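Putative sarcosine dimethylglycine methyltransferase (Galdieria sulphuraria, PDB 2O57) probably transfers methyl groups from S-adenosylmethionine to the nitrogen of sarcosine and dimethylglycine, using a Rossmann-like methyltransferase domain. Local coordinates at residues D28-S32 / F264-M268; G139-E143 / S163-V169. All coordinates share one frame; numbering follows the deposited sequence. Where two conformers were deposited one is given.

Overall arrangement
Both contacts lie at the surface, and each places one buried residue, Phe264 in contact 1 and Val169 in contact 2, among partly exposed or exposed neighbours. They share no element. Contact 1 joins helix 27-40 near the N terminus to helix 262-280, which precedes the last strand of the sheet. Contact 2 lies within the Rossmann-like methyltransferase domain, between the turn after strand 134-138 and the start of helix 166-176. Their centres are 24 Å apart, with nearest atoms about 9 Å apart. Neither has a hydrogen bond between its segments: an aromatic ring against helix backbone carries contact 1, and a leucine methyl on a capped helix start carries contact 2.

Contact 1: D28-S32 / F264-M268; sequences DDDDS and FQANM
The carbonyl O of Asp28 accepts the helical hydrogen bond from Ser32 N at 3.0 Å, and CE1 of Phe264 presses obliquely against that same Asp28 O at 3.3 Å. The motif is a nearly perpendicular helix-helix crossing: the axes of 28-32 and 264-268 pass 10.6 Å apart at -94°, and the aromatic ring bridges the gap. With CG set opposite the backbone N (chi1 163°), Phe264 reaches out of its helix and lays the ring along the turn from Asp28 to Ser32. Asp31 CB sits over one face, a CH-pi contact 3.5 Å from the centroid of the Phe264 ring. CZ of Phe264 lies 3.2 Å from Ser32 N, whose N-H is already spent on Asp28 O. Replacing Phe264 by an alanine would probably leave the methylene of Asp31 without its aromatic partner and open a gap between the two helices. Aspartate and serine suit the turn opposite: their short side chains let the ring come down onto the backbone, while the Asp31 carboxylate lies off the ring, its OD1 in a weak, long ion pair with Arg34. Beside the ring, the extended selenomethionine Met268 also packs on Phe35 and Tyr36, and its CE lies 4.1 Å from Ser32 OG.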
ATOM      1  N   ASP A  28      22.815  11.729 -19.236  1.00 17.45           N
ATOM      2  CA  ASP A  28      21.690  10.784 -19.296  0.50 17.61           C
ATOM      3  C   ASP A  28      20.565  11.272 -18.384  1.00 16.93           C
ATOM      4  O   ASP A  28      19.416  11.306 -18.807  1.00 17.41           O
ATOM      5  CB  ASP A  28      22.116   9.364 -18.940  0.50 17.78           C
ATOM      6  CG  ASP A  28      22.934   8.705 -20.034  0.50 18.85           C
ATOM      7  OD1 ASP A  28      22.355   8.229 -21.050  0.50 20.11           O
ATOM      8  OD2 ASP A  28      24.161   8.646 -19.857  0.50 21.37           O
ATOM      9  N   ASP A  29      20.894  11.668 -17.151  1.00 16.58           N
ATOM     10  CA  ASP A  29      19.906  12.204 -16.186  1.00 16.47           C
ATOM     11  C   ASP A  29      19.341  13.532 -16.710  1.00 15.13           C
ATOM     12  O   ASP A  29      18.128  13.775 -16.645  1.00 13.92           O
ATOM     13  CB  ASP A  29      20.550  12.462 -14.805  1.00 16.75           C
ATOM     14  CG  ASP A  29      20.809  11.181 -14.001  1.00 20.84           C
ATOM     15  OD1 ASP A  29      20.542  10.061 -14.475  1.00 25.24           O
ATOM     16  OD2 ASP A  29      21.290  11.291 -12.863  1.00 25.76           O
ATOM     17  N   ASP A  30      20.222  14.402 -17.213  1.00 14.72           N
ATOM     18  CA  ASP A  30      19.790  15.706 -17.757  1.00 15.76           C
ATOM     19  C   ASP A  30      18.860  15.550 -18.950  1.00 14.98           C
ATOM     20  O   ASP A  30      17.874  16.287 -19.073  1.00 14.93           O
ATOM     21  CB  ASP A  30      20.982  16.564 -18.221  1.00 15.34           C
ATOM     22  CG  ASP A  30      21.844  17.041 -17.086  1.00 20.30           C
ATOM     23  OD1 ASP A  30      21.336  17.244 -15.954  1.00 20.18           O
ATOM     24  OD2 ASP A  30      23.051  17.247 -17.335  1.00 25.57           O
ATOM     25  N   ASP A  31      19.195  14.645 -19.871  1.00 15.34           N
ATOM     26  CA  ASP A  31      18.364  14.492 -21.072  1.00 15.79           C
ATOM     27  C   ASP A  31      17.048  13.762 -20.776  1.00 16.20           C
ATOM     28  O   ASP A  31      16.028  14.037 -21.410  1.00 16.00           O
ATOM     29  CB  ASP A  31      19.139  13.841 -22.214  1.00 15.38           C
ATOM     30  CG  ASP A  31      20.159  14.831 -22.859  1.00 18.89           C
ATOM     31  OD1 ASP A  31      20.070  16.042 -22.574  1.00 18.82           O
ATOM     32  OD2 ASP A  31      21.057  14.399 -23.584  1.00 21.50           O
ATOM     33  N   SER A  32      17.078  12.836 -19.814  1.00 15.06           N
ATOM     34  CA  SER A  32      15.854  12.257 -19.291  1.00 15.04           C
ATOM     35  C   SER A  32      14.959  13.370 -18.759  1.00 15.61           C
ATOM     36  O   SER A  32      13.778  13.436 -19.126  1.00 16.36           O
ATOM     37  CB  SER A  32      16.155  11.194 -18.228  1.00 14.90           C
ATOM     38  OG  SER A  32      14.957  10.660 -17.712  1.00 16.20           O
ATOM     39  N   PHE A 264      20.802   8.929 -27.100  1.00 13.02           N
ATOM     40  CA  PHE A 264      20.219   9.038 -25.776  1.00 13.52           C
ATOM     41  C   PHE A 264      18.902   8.242 -25.702  1.00 13.03           C
ATOM     42  O   PHE A 264      18.642   7.542 -24.706  1.00 13.36           O
ATOM     43  CB  PHE A 264      19.971  10.487 -25.367  1.00 13.67           C
ATOM     44  CG  PHE A 264      19.008  10.586 -24.216  1.00 15.57           C
ATOM     45  CD1 PHE A 264      19.427  10.279 -22.928  1.00 14.47           C
ATOM     46  CD2 PHE A 264      17.678  10.905 -24.433  1.00 12.51           C
ATOM     47  CE1 PHE A 264      18.545  10.316 -21.859  1.00 13.76           C
ATOM     48  CE2 PHE A 264      16.787  10.946 -23.373  1.00 15.05           C
ATOM     49  CZ  PHE A 264      17.209  10.637 -22.081  1.00 13.83           C
ATOM     50  N   GLN A 265      18.070   8.383 -26.729  1.00 12.38           N
ATOM     51  CA  GLN A 265      16.741   7.756 -26.739  1.00 12.94           C
ATOM     52  C   GLN A 265      16.872   6.252 -26.668  1.00 12.39           C
ATOM     53  O   GLN A 265      16.157   5.589 -25.916  1.00 12.69           O
ATOM     54  CB  GLN A 265      15.943   8.142 -27.984  1.00 12.08           C
ATOM     55  CG  GLN A 265      15.488   9.592 -27.968  1.00 14.35           C
ATOM     56  CD  GLN A 265      14.674   9.957 -29.190  1.00 15.12           C
ATOM     57  OE1 GLN A 265      13.799   9.194 -29.614  1.00 14.57           O
ATOM     58  NE2 GLN A 265      14.964  11.125 -29.780  1.00 11.77           N
ATOM     59  N   ALA A 266      17.813   5.716 -27.437  1.00 13.38           N
ATOM     60  CA  ALA A 266      18.040   4.278 -27.462  1.00 13.55           C
ATOM     61  C   ALA A 266      18.464   3.796 -26.069  1.00 13.63           C
ATOM     62  O   ALA A 266      17.911   2.816 -25.596  1.00 14.90           O
ATOM     63  CB  ALA A 266      19.046   3.890 -28.571  1.00 12.94           C
ATOM     64  N   ASN A 267      19.372   4.521 -25.391  1.00 13.48           N
ATOM     65  CA  ASN A 267      19.826   4.198 -24.026  1.00 14.23           C
ATOM     66  C   ASN A 267      18.698   4.295 -22.998  1.00 13.78           C
ATOM     67  O   ASN A 267      18.596   3.438 -22.103  1.00 12.83           O
ATOM     68  CB  ASN A 267      20.950   5.141 -23.532  1.00 15.72           C
ATOM     69  CG  ASN A 267      22.278   4.943 -24.280  1.00 21.33           C
ATOM     70  OD1 ASN A 267      22.573   3.854 -24.750  1.00 26.32           O
ATOM     71  ND2 ASN A 267      23.090   6.007 -24.364  1.00 24.83           N
HETATM   72  N   MSE A 268      17.891   5.351 -23.100  1.00 12.72           N
HETATM   73  CA  MSE A 268      16.718   5.489 -22.194  1.00 13.03           C
HETATM   74  C   MSE A 268      15.742   4.317 -22.355  1.00 11.62           C
HETATM   75  O   MSE A 268      15.304   3.738 -21.370  1.00 12.62           O
HETATM   76  CB  MSE A 268      15.979   6.801 -22.413  1.00 12.53           C
HETATM   77  CG  MSE A 268      14.929   7.036 -21.263  1.00 14.57           C
HETATM   78 SE   MSE A 268      14.102   8.756 -21.378  1.00 15.65          SE
HETATM   79  CE  MSE A 268      12.644   8.385 -20.155  1.00 16.20           C
TER

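Contact 2: G139-E143 / S163-V169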
ATOM      1  N   GLY A 139      21.004  21.240  -2.152  1.00 20.54           N
ATOM      2  CA  GLY A 139      21.842  20.407  -1.322  1.00 21.34           C
ATOM      3  C   GLY A 139      21.592  18.919  -1.445  1.00 21.97           C
ATOM      4  O   GLY A 139      20.855  18.451  -2.342  1.00 21.95           O
ATOM      5  N   SER A 140      22.226  18.200  -0.518  1.00 22.08           N
ATOM      6  CA  SER A 140      22.326  16.749  -0.531  1.00 21.67           C
ATOM      7  C   SER A 140      21.541  16.169   0.645  1.00 21.19           C
ATOM      8  O   SER A 140      21.532  16.778   1.713  1.00 19.87           O
ATOM      9  CB  SER A 140      23.803  16.408  -0.375  1.00 22.63           C
ATOM     10  OG  SER A 140      23.987  15.053  -0.034  1.00 22.86           O
ATOM     11  N   PHE A 141      20.928  14.983   0.458  1.00 20.06           N
ATOM     12  CA  PHE A 141      20.245  14.270   1.552  1.00 20.54           C
ATOM     13  C   PHE A 141      21.234  13.768   2.595  1.00 19.74           C
ATOM     14  O   PHE A 141      20.814  13.403   3.692  1.00 18.48           O
ATOM     15  CB  PHE A 141      19.492  13.006   1.086  1.00 21.66           C
ATOM     16  CG  PHE A 141      18.583  13.195  -0.090  1.00 22.99           C
ATOM     17  CD1 PHE A 141      18.217  14.466  -0.542  1.00 23.60           C
ATOM     18  CD2 PHE A 141      18.061  12.063  -0.733  1.00 24.31           C
ATOM     19  CE1 PHE A 141      17.358  14.619  -1.625  1.00 22.58           C
ATOM     20  CE2 PHE A 141      17.209  12.197  -1.817  1.00 25.67           C
ATOM     21  CZ  PHE A 141      16.856  13.483  -2.279  1.00 24.13           C
ATOM     22  N   LEU A 142      22.526  13.716   2.238  1.00 17.96           N
ATOM     23  CA  LEU A 142      23.574  13.286   3.172  1.00 18.17           C
ATOM     24  C   LEU A 142      23.943  14.422   4.135  1.00 18.46           C
ATOM     25  O   LEU A 142      24.532  14.190   5.180  1.00 18.32           O
ATOM     26  CB  LEU A 142      24.800  12.778   2.409  1.00 18.06           C
ATOM     27  CG  LEU A 142      24.518  11.666   1.395  1.00 19.09           C
ATOM     28  CD1 LEU A 142      25.797  11.187   0.665  1.00 21.03           C
ATOM     29  CD2 LEU A 142      23.826  10.500   2.072  1.00 17.56           C
ATOM     30  N   GLU A 143      23.551  15.649   3.786  1.00 18.11           N
ATOM     31  CA  GLU A 143      23.833  16.802   4.613  1.00 20.23           C
ATOM     32  C   GLU A 143      22.702  17.829   4.493  1.00 18.37           C
ATOM     33  O   GLU A 143      22.853  18.905   3.885  1.00 18.08           O
ATOM     34  CB  GLU A 143      25.178  17.408   4.196  1.00 19.76           C
ATOM     35  CG  GLU A 143      25.924  18.098   5.326  1.00 24.45           C
ATOM     36  CD  GLU A 143      27.283  18.638   4.886  1.00 25.97           C
ATOM     37  OE1 GLU A 143      27.453  19.889   4.916  1.00 33.82           O
ATOM     38  OE2 GLU A 143      28.165  17.825   4.478  1.00 32.48           O
ATOM     39  N   SER A 163      20.483   7.762  -4.356  1.00 25.85           N
ATOM     40  CA  SER A 163      21.335   8.096  -3.249  1.00 26.93           C
ATOM     41  C   SER A 163      22.211   6.925  -2.865  1.00 26.84           C
ATOM     42  O   SER A 163      21.714   5.821  -2.598  1.00 27.47           O
ATOM     43  CB  SER A 163      20.482   8.500  -2.058  1.00 27.61           C
ATOM     44  OG  SER A 163      21.236   9.277  -1.171  1.00 29.82           O
ATOM     45  N   PRO A 164      23.539   7.138  -2.872  1.00 26.65           N
ATOM     46  CA  PRO A 164      24.290   6.144  -2.142  1.00 26.11           C
ATOM     47  C   PRO A 164      24.199   6.497  -0.649  1.00 24.33           C
ATOM     48  O   PRO A 164      23.527   7.485  -0.264  1.00 26.04           O
ATOM     49  CB  PRO A 164      25.719   6.291  -2.684  1.00 26.90           C
ATOM     50  CG  PRO A 164      25.816   7.743  -3.145  1.00 27.32           C
ATOM     51  CD  PRO A 164      24.385   8.197  -3.460  1.00 26.98           C
ATOM     52  N   ASP A 165      24.865   5.715   0.173  1.00 21.40           N
ATOM     53  CA  ASP A 165      24.827   5.899   1.599  1.00 18.48           C
ATOM     54  C   ASP A 165      23.411   6.065   2.132  1.00 16.86           C
ATOM     55  O   ASP A 165      23.065   7.083   2.706  1.00 15.34           O
ATOM     56  CB  ASP A 165      25.738   7.045   2.026  1.00 19.13           C
ATOM     57  CG  ASP A 165      26.229   6.875   3.431  1.00 20.12           C
ATOM     58  OD1 ASP A 165      27.173   7.595   3.812  1.00 20.93           O
ATOM     59  OD2 ASP A 165      25.658   6.014   4.154  1.00 18.94           O
ATOM     60  N   LYS A 166      22.602   5.035   1.926  1.00 15.37           N
ATOM     61  CA  LYS A 166      21.223   4.985   2.440  1.00 15.60           C
ATOM     62  C   LYS A 166      21.153   5.133   3.954  1.00 14.27           C
ATOM     63  O   LYS A 166      20.211   5.745   4.451  1.00 15.31           O
ATOM     64  CB  LYS A 166      20.498   3.705   1.993  1.00 15.37           C
ATOM     65  CG  LYS A 166      20.435   3.445   0.470  1.00 17.40           C
ATOM     66  CD  LYS A 166      19.292   4.156  -0.222  1.00 18.24           C
ATOM     67  CE  LYS A 166      19.043   3.578  -1.635  1.00 17.98           C
ATOM     68  NZ  LYS A 166      20.178   3.860  -2.551  1.00 20.18           N
ATOM     69  N   LEU A 167      22.123   4.579   4.695  1.00 13.97           N
ATOM     70  CA  LEU A 167      22.129   4.766   6.149  1.00 13.23           C
ATOM     71  C   LEU A 167      22.219   6.264   6.489  1.00 12.74           C
ATOM     72  O   LEU A 167      21.494   6.755   7.322  1.00 13.65           O
ATOM     73  CB  LEU A 167      23.245   3.983   6.866  1.00 13.29           C
ATOM     74  CG  LEU A 167      23.329   4.180   8.403  1.00 13.43           C
ATOM     75  CD1 LEU A 167      21.995   3.848   9.125  1.00 14.25           C
ATOM     76  CD2 LEU A 167      24.556   3.483   9.093  1.00 13.52           C
ATOM     77  N   LYS A 168      23.156   6.976   5.881  1.00 12.26           N
ATOM     78  CA  LYS A 168      23.273   8.413   6.137  1.00 12.90           C
ATOM     79  C   LYS A 168      21.997   9.215   5.788  1.00 12.35           C
ATOM     80  O   LYS A 168      21.612  10.104   6.550  1.00 12.63           O
ATOM     81  CB  LYS A 168      24.518   8.978   5.432  1.00 13.60           C
ATOM     82  CG  LYS A 168      24.826  10.437   5.749  1.00 15.39           C
ATOM     83  CD  LYS A 168      24.980  10.692   7.254  1.00 18.01           C
ATOM     84  CE  LYS A 168      25.443  12.142   7.465  1.00 21.10           C
ATOM     85  NZ  LYS A 168      25.489  12.463   8.900  1.00 24.86           N
ATOM     86  N   VAL A 169      21.334   8.859   4.675  1.00 12.07           N
ATOM     87  CA  VAL A 169      20.011   9.417   4.295  1.00 11.97           C
ATOM     88  C   VAL A 169      19.017   9.267   5.445  1.00 12.22           C
ATOM     89  O   VAL A 169      18.438  10.242   5.911  1.00 11.75           O
ATOM     90  CB  VAL A 169      19.432   8.734   3.023  1.00 12.63           C
ATOM     91  CG1 VAL A 169      18.036   9.298   2.665  1.00 11.96           C
ATOM     92  CG2 VAL A 169      20.405   8.904   1.841  1.00 12.22           C
TER
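Leu142 and Val169 bring their CA atoms within 5.4 Å where a type I beta turn, Ser140 to Glu143, meets the first turn of a helix. Ser140 suits the start of the turn because its OG accepts from Leu142 N at 3.0 Å, forming an ST turn. On the other segment, Asp165 is the N-cap: its OD2 accepts from Lys168 N at 3.2 Å, the donor arriving from above the carboxylate plane with an N-H...O angle of 161°. Leu142 carries the contact. Its CG lies opposite the carbonyl carbon (chi1 -55°), which sends CD2 onto the helix start, 3.6 Å from Asp165 O and 3.8 Å from Val169 CG2. Lys168 crosses the leucine obliquely, with CB 3.8 Å from Leu142 CD2. A bend at chi2 (56°) carries the lysine aliphatic chain back over the turn, putting CE 3.2 Å from Leu142 O; a long chain suits this partly exposed position, since its methylenes pack while the ammonium extends beyond, toward a weak, long ion pair with Glu172. Phe141 adds a looser contact through CB, 4.3 Å from Val169 CG2. The Phe141 side chain also touches the glycine-rich segment after strand 85-89, which probably belongs to the cofactor site. The contact thus ties the exit of edge strand 134-138 to helix 166-176, which links strands 151-157 and 181-190 and packs on helix 214-223 through Lys166 and Leu167.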